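Local coordinates for CELL WALL surface anchor family protein (Streptococcus pneumoniae, PDB 2Y1V) that serves as RrgB, the major pilin whose copies polymerise to build the backbone of the pneumococcal pilus, at residues A[12-17]-A[43-48]; A[35-40]-A[149-154]; A[129-134]-A[157-162]. All blocks are in the same frame, centred on the assembly; numbering follows the deposited sequence.

All three contacts gather on one beta sheet near the N-terminus of the pilin, where strands 8-16 and 149-167 run side by side. Interaction 1, largely buried, joins strand 8-16 to 45-47 by regular antiparallel backbone bonds, with aliphatic packing and a His-carboxylate bond. Interaction 2 lies at the surface: the loop 35-40 rests on the start of strand 149-167 through two aromatic side chains, a bridging water and few direct bonds. Interaction 3, partly buried, uses the same long strand farther on, pairing it with 129-134 across a beta bulge rich in threonine hydroxyls. Leu15 and Ile48 of interaction 1 pack against Glu158 and Leu130 of interaction 3.

Interaction 1 (A[12-17]-A[43-48]); sequences HKLLAT and ANAKEI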
loop_
_atom_site.group_PDB
_atom_site.type_symbol
_atom_site.label_atom_id
_atom_site.label_comp_id
_atom_site.label_asym_id
_atom_site.label_seq_id
_atom_site.Cartn_x
_atom_site.Cartn_y
_atom_site.Cartn_z
ATOM N N HIS A 12 -13.308 -35.372 -15.412
ATOM C CA HIS A 12 -12.651 -34.391 -16.244
ATOM C C HIS A 12 -13.326 -33.087 -15.922
ATOM O O HIS A 12 -14.546 -32.969 -15.978
ATOM C CB HIS A 12 -12.784 -34.733 -17.729
ATOM C CG HIS A 12 -12.371 -36.132 -18.063
ATOM N ND1 HIS A 12 -11.149 -36.436 -18.629
ATOM C CD2 HIS A 12 -13.015 -37.312 -17.902
ATOM C CE1 HIS A 12 -11.062 -37.743 -18.809
ATOM N NE2 HIS A 12 -12.180 -38.298 -18.374
ATOM N N LYS A 13 -12.529 -32.111 -15.544
ATOM C CA LYS A 13 -13.065 -30.848 -15.145
ATOM C C LYS A 13 -13.007 -29.975 -16.374
ATOM O O LYS A 13 -11.934 -29.725 -16.919
ATOM C CB LYS A 13 -12.207 -30.274 -14.039
ATOM C CG LYS A 13 -12.992 -29.623 -12.960
ATOM C CD LYS A 13 -13.825 -28.544 -13.523
ATOM C CE LYS A 13 -14.808 -28.093 -12.504
ATOM N NZ LYS A 13 -15.459 -26.911 -13.038
ATOM N N LEU A 14 -14.169 -29.537 -16.831
ATOM C CA LEU A 14 -14.232 -28.719 -18.021
ATOM C C LEU A 14 -14.406 -27.241 -17.687
ATOM O O LEU A 14 -15.178 -26.876 -16.803
ATOM C CB LEU A 14 -15.373 -29.205 -18.920
ATOM C CG LEU A 14 -15.049 -30.247 -20.000
ATOM C CD1 LEU A 14 -13.917 -31.189 -19.599
ATOM C CD2 LEU A 14 -16.309 -31.019 -20.414
ATOM N N LEU A 15 -13.674 -26.399 -18.404
ATOM C CA LEU A 15 -13.814 -24.958 -18.288
ATOM C C LEU A 15 -14.521 -24.377 -19.525
ATOM O O LEU A 15 -14.077 -24.591 -20.656
ATOM C CB LEU A 15 -12.428 -24.342 -18.160
ATOM C CG LEU A 15 -12.295 -22.952 -17.553
ATOM C CD1 LEU A 15 -10.838 -22.622 -17.547
ATOM C CD2 LEU A 15 -13.057 -21.922 -18.358
ATOM N N ALA A 16 -15.622 -23.655 -19.329
ATOM C CA ALA A 16 -16.235 -22.943 -20.451
ATOM C C ALA A 16 -15.467 -21.656 -20.760
ATOM O O ALA A 16 -15.602 -20.665 -20.051
ATOM C CB ALA A 16 -17.670 -22.643 -20.168
ATOM N N THR A 17 -14.657 -21.673 -21.819
ATOM C CA THR A 17 -13.834 -20.504 -22.169
ATOM C C THR A 17 -14.681 -19.272 -22.488
ATOM O O THR A 17 -14.246 -18.139 -22.307
ATOM C CB THR A 17 -12.852 -20.795 -23.321
ATOM O OG1 THR A 17 -13.581 -21.021 -24.532
ATOM C CG2 THR A 17 -11.982 -22.022 -22.996
ATOM N N ALA A 43 -15.664 -27.101 -28.916
ATOM C CA ALA A 43 -14.648 -26.076 -29.157
ATOM C C ALA A 43 -14.670 -25.053 -28.028
ATOM O O ALA A 43 -13.769 -24.236 -27.882
ATOM C CB ALA A 43 -14.887 -25.388 -30.505
ATOM N N ASN A 44 -15.712 -25.135 -27.219
ATOM C CA ASN A 44 -15.996 -24.150 -26.192
ATOM C C ASN A 44 -15.434 -24.525 -24.814
ATOM O O ASN A 44 -15.390 -23.696 -23.903
ATOM C CB ASN A 44 -17.517 -23.980 -26.109
ATOM C CG ASN A 44 -17.967 -23.395 -24.790
ATOM O OD1 ASN A 44 -17.327 -22.487 -24.252
ATOM N ND2 ASN A 44 -19.077 -23.907 -24.261
ATOM N N ALA A 45 -15.016 -25.777 -24.657
ATOM C CA ALA A 45 -14.617 -26.261 -23.350
ATOM C C ALA A 45 -13.164 -26.672 -23.333
ATOM O O ALA A 45 -12.620 -27.068 -24.350
ATOM C CB ALA A 45 -15.495 -27.417 -22.928
ATOM N N LYS A 46 -12.544 -26.573 -22.164
ATOM C CA LYS A 46 -11.154 -26.971 -22.001
ATOM C C LYS A 46 -10.997 -27.780 -20.713
ATOM O O LYS A 46 -11.672 -27.516 -19.722
ATOM C CB LYS A 46 -10.254 -25.735 -21.978
ATOM C CG LYS A 46 -8.776 -26.035 -22.148
ATOM C CD LYS A 46 -7.936 -24.779 -21.945
ATOM C CE LYS A 46 -6.553 -25.124 -21.395
ATOM N NZ LYS A 46 -6.640 -25.936 -20.133
ATOM N N GLU A 47 -10.122 -28.773 -20.729
ATOM C CA GLU A 47 -9.909 -29.575 -19.541
ATOM C C GLU A 47 -8.738 -29.061 -18.701
ATOM O O GLU A 47 -7.618 -28.923 -19.190
ATOM C CB GLU A 47 -9.702 -31.045 -19.896
ATOM C CG GLU A 47 -9.555 -31.936 -18.666
ATOM C CD GLU A 47 -9.529 -33.399 -19.022
ATOM O OE1 GLU A 47 -9.608 -33.702 -20.231
ATOM O OE2 GLU A 47 -9.433 -34.240 -18.098
ATOM N N ILE A 48 -9.016 -28.809 -17.429
ATOM C CA ILE A 48 -8.037 -28.234 -16.508
ATOM C C ILE A 48 -7.663 -29.153 -15.348
ATOM O O ILE A 48 -8.483 -29.907 -14.830
ATOM C CB ILE A 48 -8.556 -26.919 -15.909
ATOM C CG1 ILE A 48 -9.893 -27.148 -15.201
ATOM C CG2 ILE A 48 -8.725 -25.869 -17.002
ATOM C CD1 ILE A 48 -10.429 -25.900 -14.522
#
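Leu14, Leu15 and Ala16 pair in antiparallel fashion with Glu47, Lys46 and Ala45 in the D1 domain of the pilin, next to its intramolecular isopeptide bond, the covalent link from Lys13 NZ to Asn156 CG. Leu15 and Lys46 form the hydrogen-bonded pair: Leu15 N donates to Lys46 O over 2.6 Å, and Lys46 N returns a bond of 2.9 Å to Leu15 O. Lys13 extends the pattern, its carbonyl O receiving Ile48 N at 3.1 Å. The backbone on which the isopeptide lysine sits is thus tied to strand 45-47, while its side chain turns off toward Asn156. At the other end Asn44 O is gripped twice by Thr17, by its N at 3.0 Å and from above the carbonyl plane by its OG1 at 3.3 Å; a chi1 of 67° folds that hydroxyl back over the residue's own backbone.

Side chains separate by face. Leu15 sends CD1 to within 3.9 Å of Ile48 CG2, the two chains crossing at about a right angle, and Tyr122 packs on both. On the opposite face Leu14 CG meets Ala45 CB at 4.1 Å, and Ile24 of helix 22-28 lies on Ala45 and Ala16. Glu47 leaves this face as a fully extended chain that reaches along the strand pair to His12. Ring and carboxylate planes stand 71° apart, and Glu47 OE2 accepts from His12 ND1 at 2.8 Å, the donor approaching from above the carboxylate plane.

Interaction 2 (A[35-40]-A[149-154]); sequences GNKVGV and DAHVYP
His151 and Tyr153 share one rotamer, each with CG beside its backbone N and anti to its carbonyl carbon (chi1 -64° and -58°); both side chains leave strand 149-167 on the side of the loop 35-40, and the shared torsion sets their rings against Lys37 and Val38. The strand belongs to the beta sheet of the N-terminal D1 domain, and the loop, which connects helix 22-28 to strand 45-47, lies across it in an irregular conformation.

Lys37 sets its CB over the centre of the His151 imidazole, 3.9 Å from the ring centroid and almost on the ring normal, a CH-pi contact with one face of the ring. Beyond CB the lysine chain runs extended as far as CE, bends at its last torsion, and leads away from the strand. Tyr153 reaches the next residue: its hydroxyl OH accepts the backbone N of Val38 at 2.9 Å along a fairly straight bond of 162°, so the phenol hydroxyl receives a main-chain N-H of the irregular loop. Alongside, Val38 CG2 packs obliquely to the same ring, 3.5 Å from Tyr153 CE1. The rings of both Tyr153 and His151 also meet the imidazole of His12 on the neighbouring strand 8-16.

Toward the start of the strand the grip slackens. His151 N makes a weak hydrogen bond of 3.3 Å to Gly35 O, and a water donates to two acceptors, Asn36 OD1 at 3.0 Å and Asp149 O at 2.7 Å.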
loop_
_atom_site.group_PDB
_atom_site.type_symbol
_atom_site.label_atom_id
_atom_site.label_comp_id
_atom_site.label_asym_id
_atom_site.label_seq_id
_atom_site.Cartn_x
_atom_site.Cartn_y
_atom_site.Cartn_z
ATOM N N GLY A 35 -21.949 -43.108 -20.548
ATOM C CA GLY A 35 -20.792 -42.361 -20.040
ATOM C C GLY A 35 -19.382 -42.878 -20.327
ATOM O O GLY A 35 -18.610 -43.177 -19.412
ATOM N N ASN A 36 -19.016 -42.967 -21.596
ATOM C CA ASN A 36 -17.654 -43.355 -21.921
ATOM C C ASN A 36 -16.770 -42.138 -22.197
ATOM O O ASN A 36 -17.267 -41.014 -22.284
ATOM C CB ASN A 36 -17.644 -44.322 -23.106
ATOM C CG ASN A 36 -18.418 -45.597 -22.822
ATOM O OD1 ASN A 36 -17.979 -46.444 -22.042
ATOM N ND2 ASN A 36 -19.582 -45.734 -23.451
ATOM N N LYS A 37 -15.466 -42.359 -22.330
ATOM C CA LYS A 37 -14.560 -41.267 -22.658
ATOM C C LYS A 37 -15.001 -40.541 -23.939
ATOM O O LYS A 37 -15.085 -41.152 -25.016
ATOM C CB LYS A 37 -13.129 -41.782 -22.816
ATOM C CG LYS A 37 -12.090 -40.687 -23.028
ATOM C CD LYS A 37 -10.723 -41.283 -23.308
ATOM C CE LYS A 37 -9.727 -40.210 -23.756
ATOM N NZ LYS A 37 -9.449 -39.202 -22.687
ATOM N N VAL A 38 -15.296 -39.247 -23.823
ATOM C CA VAL A 38 -15.606 -38.445 -24.995
ATOM C C VAL A 38 -14.323 -38.253 -25.791
ATOM O O VAL A 38 -13.360 -37.684 -25.285
ATOM C CB VAL A 38 -16.170 -37.063 -24.628
ATOM C CG1 VAL A 38 -16.605 -36.343 -25.888
ATOM C CG2 VAL A 38 -17.346 -37.192 -23.671
ATOM N N GLY A 39 -14.310 -38.745 -27.027
ATOM C CA GLY A 39 -13.134 -38.655 -27.892
ATOM C C GLY A 39 -12.630 -37.239 -28.102
ATOM O O GLY A 39 -11.439 -36.983 -27.964
ATOM N N VAL A 40 -13.542 -36.321 -28.425
ATOM C CA VAL A 40 -13.201 -34.921 -28.707
ATOM C C VAL A 40 -14.174 -33.943 -28.051
ATOM O O VAL A 40 -15.396 -34.141 -28.078
ATOM C CB VAL A 40 -13.159 -34.635 -30.222
ATOM C CG1 VAL A 40 -14.135 -35.542 -30.978
ATOM C CG2 VAL A 40 -13.468 -33.161 -30.494
ATOM N N ASP A 149 -15.284 -48.692 -16.734
ATOM C CA ASP A 149 -14.403 -47.532 -16.591
ATOM C C ASP A 149 -15.144 -46.283 -17.059
ATOM O O ASP A 149 -15.204 -46.000 -18.256
ATOM C CB ASP A 149 -13.112 -47.718 -17.401
ATOM C CG ASP A 149 -12.269 -48.897 -16.911
ATOM O OD1 ASP A 149 -12.752 -49.683 -16.067
ATOM O OD2 ASP A 149 -11.119 -49.044 -17.366
ATOM N N ALA A 150 -15.714 -45.540 -16.115
ATOM C CA ALA A 150 -16.556 -44.410 -16.461
ATOM C C ALA A 150 -15.789 -43.096 -16.509
ATOM O O ALA A 150 -14.676 -42.973 -15.973
ATOM C CB ALA A 150 -17.735 -44.310 -15.504
ATOM N N HIS A 151 -16.400 -42.122 -17.167
ATOM C CA HIS A 151 -15.826 -40.807 -17.332
ATOM C C HIS A 151 -16.964 -39.801 -17.227
ATOM O O HIS A 151 -18.026 -40.006 -17.830
ATOM C CB HIS A 151 -15.141 -40.707 -18.697
ATOM C CG HIS A 151 -13.968 -41.630 -18.860
ATOM N ND1 HIS A 151 -14.106 -42.972 -19.156
ATOM C CD2 HIS A 151 -12.637 -41.400 -18.781
ATOM C CE1 HIS A 151 -12.911 -43.529 -19.250
ATOM N NE2 HIS A 151 -12.002 -42.596 -19.026
ATOM N N VAL A 152 -16.742 -38.734 -16.455
ATOM C CA VAL A 152 -17.772 -37.715 -16.178
ATOM C C VAL A 152 -17.258 -36.290 -16.458
ATOM O O VAL A 152 -16.056 -36.054 -16.413
ATOM C CB VAL A 152 -18.240 -37.811 -14.721
ATOM C CG1 VAL A 152 -19.065 -39.059 -14.527
ATOM C CG2 VAL A 152 -17.040 -37.817 -13.767
ATOM N N TYR A 153 -18.146 -35.336 -16.739
ATOM C CA TYR A 153 -17.678 -34.009 -17.174
ATOM C C TYR A 153 -18.342 -32.788 -16.527
ATOM O O TYR A 153 -19.158 -32.105 -17.172
ATOM C CB TYR A 153 -17.748 -33.880 -18.703
ATOM C CG TYR A 153 -16.936 -34.923 -19.433
ATOM C CD1 TYR A 153 -17.432 -36.209 -19.612
ATOM C CD2 TYR A 153 -15.681 -34.634 -19.925
ATOM C CE1 TYR A 153 -16.713 -37.171 -20.262
ATOM C CE2 TYR A 153 -14.942 -35.606 -20.587
ATOM C CZ TYR A 153 -15.479 -36.873 -20.745
ATOM O OH TYR A 153 -14.786 -37.856 -21.386
ATOM N N PRO A 154 -17.968 -32.495 -15.266
ATOM C CA PRO A 154 -18.358 -31.315 -14.503
ATOM C C PRO A 154 -17.857 -30.044 -15.158
ATOM O O PRO A 154 -16.790 -30.049 -15.755
ATOM C CB PRO A 154 -17.651 -31.521 -13.153
ATOM C CG PRO A 154 -16.559 -32.502 -13.452
ATOM C CD PRO A 154 -17.186 -33.419 -14.436
HETATM O O HOH W 1 -15.222 -46.792 -20.885
#

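Interaction 3 (A[129-134]-A[157-162]); sequences TLTGSK and TEAKPK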
loop_
_atom_site.group_PDB
_atom_site.type_symbol
_atom_site.label_atom_id
_atom_site.label_comp_id
_atom_site.label_asym_id
_atom_site.label_seq_id
_atom_site.Cartn_x
_atom_site.Cartn_y
_atom_site.Cartn_z
ATOM N N THR A 129 -9.924 -17.092 -11.146
ATOM C CA THR A 129 -10.255 -18.221 -10.301
ATOM C C THR A 129 -11.568 -18.811 -10.794
ATOM O O THR A 129 -12.358 -18.126 -11.465
ATOM C CB THR A 129 -10.403 -17.814 -8.800
ATOM O OG1 THR A 129 -11.372 -16.775 -8.664
ATOM C CG2 THR A 129 -9.115 -17.305 -8.234
ATOM N N LEU A 130 -11.812 -20.070 -10.451
ATOM C CA LEU A 130 -13.046 -20.727 -10.840
ATOM C C LEU A 130 -14.222 -20.108 -10.096
ATOM O O LEU A 130 -14.170 -19.963 -8.868
ATOM C CB LEU A 130 -12.974 -22.215 -10.524
ATOM C CG LEU A 130 -11.951 -22.995 -11.326
ATOM C CD1 LEU A 130 -11.893 -24.431 -10.850
ATOM C CD2 LEU A 130 -12.254 -22.907 -12.825
ATOM N N THR A 131 -15.275 -19.752 -10.838
ATOM C CA THR A 131 -16.489 -19.191 -10.247
ATOM C C THR A 131 -17.715 -20.120 -10.295
ATOM O O THR A 131 -18.036 -20.771 -9.313
ATOM C CB THR A 131 -16.871 -17.847 -10.893
ATOM O OG1 THR A 131 -16.865 -17.975 -12.321
ATOM C CG2 THR A 131 -15.900 -16.757 -10.464
ATOM N N GLY A 132 -18.411 -20.160 -11.428
ATOM C CA GLY A 132 -19.640 -20.953 -11.552
ATOM C C GLY A 132 -19.405 -22.397 -11.952
ATOM O O GLY A 132 -18.353 -22.746 -12.487
ATOM N N SER A 133 -20.386 -23.245 -11.680
ATOM C CA SER A 133 -20.241 -24.660 -11.943
ATOM C C SER A 133 -21.528 -25.281 -12.445
ATOM O O SER A 133 -22.613 -24.982 -11.956
ATOM C CB SER A 133 -19.788 -25.383 -10.683
ATOM O OG SER A 133 -20.771 -25.280 -9.673
ATOM N N LYS A 134 -21.402 -26.152 -13.433
ATOM C CA LYS A 134 -22.548 -26.897 -13.896
ATOM C C LYS A 134 -22.262 -28.386 -13.722
ATOM O O LYS A 134 -21.133 -28.850 -13.949
ATOM C CB LYS A 134 -22.879 -26.540 -15.354
ATOM C CG LYS A 134 -24.138 -27.219 -15.872
ATOM C CD LYS A 134 -24.576 -26.713 -17.261
ATOM C CE LYS A 134 -25.816 -27.475 -17.796
ATOM N NZ LYS A 134 -26.998 -27.356 -16.893
ATOM N N THR A 157 -16.955 -21.976 -14.953
ATOM C CA THR A 157 -16.536 -20.695 -15.510
ATOM C C THR A 157 -15.427 -20.172 -14.600
ATOM O O THR A 157 -15.292 -20.627 -13.469
ATOM C CB THR A 157 -17.679 -19.678 -15.477
ATOM O OG1 THR A 157 -18.239 -19.680 -14.162
ATOM C CG2 THR A 157 -18.766 -20.051 -16.469
ATOM N N GLU A 158 -14.625 -19.233 -15.091
ATOM C CA GLU A 158 -13.599 -18.592 -14.260
ATOM C C GLU A 158 -13.686 -17.091 -14.466
ATOM O O GLU A 158 -14.168 -16.644 -15.493
ATOM C CB GLU A 158 -12.181 -19.128 -14.564
ATOM C CG GLU A 158 -11.682 -18.876 -15.976
ATOM C CD GLU A 158 -10.206 -19.245 -16.188
ATOM O OE1 GLU A 158 -9.597 -19.908 -15.310
ATOM O OE2 GLU A 158 -9.654 -18.869 -17.252
ATOM N N ALA A 159 -13.256 -16.317 -13.476
ATOM C CA ALA A 159 -13.304 -14.867 -13.587
ATOM C C ALA A 159 -12.216 -14.185 -12.768
ATOM O O ALA A 159 -11.518 -14.825 -11.978
ATOM C CB ALA A 159 -14.699 -14.331 -13.206
ATOM N N LYS A 160 -12.104 -12.874 -12.950
ATOM C CA LYS A 160 -11.012 -12.090 -12.389
ATOM C C LYS A 160 -11.558 -10.837 -11.716
ATOM O O LYS A 160 -12.459 -10.204 -12.240
ATOM C CB LYS A 160 -10.085 -11.686 -13.528
ATOM C CG LYS A 160 -9.094 -10.623 -13.181
ATOM C CD LYS A 160 -8.300 -10.222 -14.406
ATOM C CE LYS A 160 -9.108 -9.320 -15.337
ATOM N NZ LYS A 160 -8.245 -8.811 -16.448
ATOM N N PRO A 161 -11.023 -10.467 -10.549
ATOM C CA PRO A 161 -11.503 -9.192 -10.034
ATOM C C PRO A 161 -10.636 -8.041 -10.551
ATOM O O PRO A 161 -9.629 -8.286 -11.231
ATOM C CB PRO A 161 -11.372 -9.362 -8.525
ATOM C CG PRO A 161 -10.233 -10.330 -8.349
ATOM C CD PRO A 161 -10.083 -11.131 -9.620
ATOM N N LYS A 162 -11.043 -6.810 -10.235
ATOM C CA LYS A 162 -10.374 -5.598 -10.662
ATOM C C LYS A 162 -10.335 -4.622 -9.481
ATOM O O LYS A 162 -11.211 -4.653 -8.612
ATOM C CB LYS A 162 -11.160 -4.902 -11.780
ATOM C CG LYS A 162 -11.513 -5.718 -13.013
ATOM C CD LYS A 162 -12.246 -4.803 -14.031
ATOM C CE LYS A 162 -12.642 -5.539 -15.311
ATOM N NZ LYS A 162 -11.427 -6.051 -16.018
#
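Thr157 sits opposite both Thr131 and Gly132, an arrangement that marks a beta bulge in the antiparallel pairing of strands 129-134 and 149-167. From its CB, 3.7 Å from Thr131 OG1, the side chain of Thr157 leads to a hydroxyl held between the backbone N and the carbonyl carbon (chi1 49°). That OG1 lies 2.9 Å from Thr131 OG1 and accepts the backbone N of Gly132 at 2.8 Å. The side chain thereby takes up an N-H of the bulge, while the main chain supplies the rest: Thr131 N donates to Thr157 O, and Thr157 N to Gly132 O. Gly132 brings no side chain to this spot, and the Thr157 hydroxyl lies against its backbone.

Beyond the bulge the pairing is regular. Thr129 and Ala159 exchange two backbone bonds, Thr129 N to Ala159 O and Ala159 N to Thr129 O, both 2.9 Å long. Thr131 CG2 packs against Ala159 CB at 3.9 Å, and on the other face Leu130 CD2 comes to 4.2 Å from Glu158 CB. The extended Glu158 chain goes on to a hydrogen bond with Tyr122.

Asn205 and Asn298, both within the range of the pilin backbone subunit 2, Cna-B-like family, donate through ND2 to Leu130 O, consistent with a position near the junction with the following domain. Within the regular part of the pairing, Glu158 CA makes a CA-H...O contact of 3.1 Å with Thr129 O.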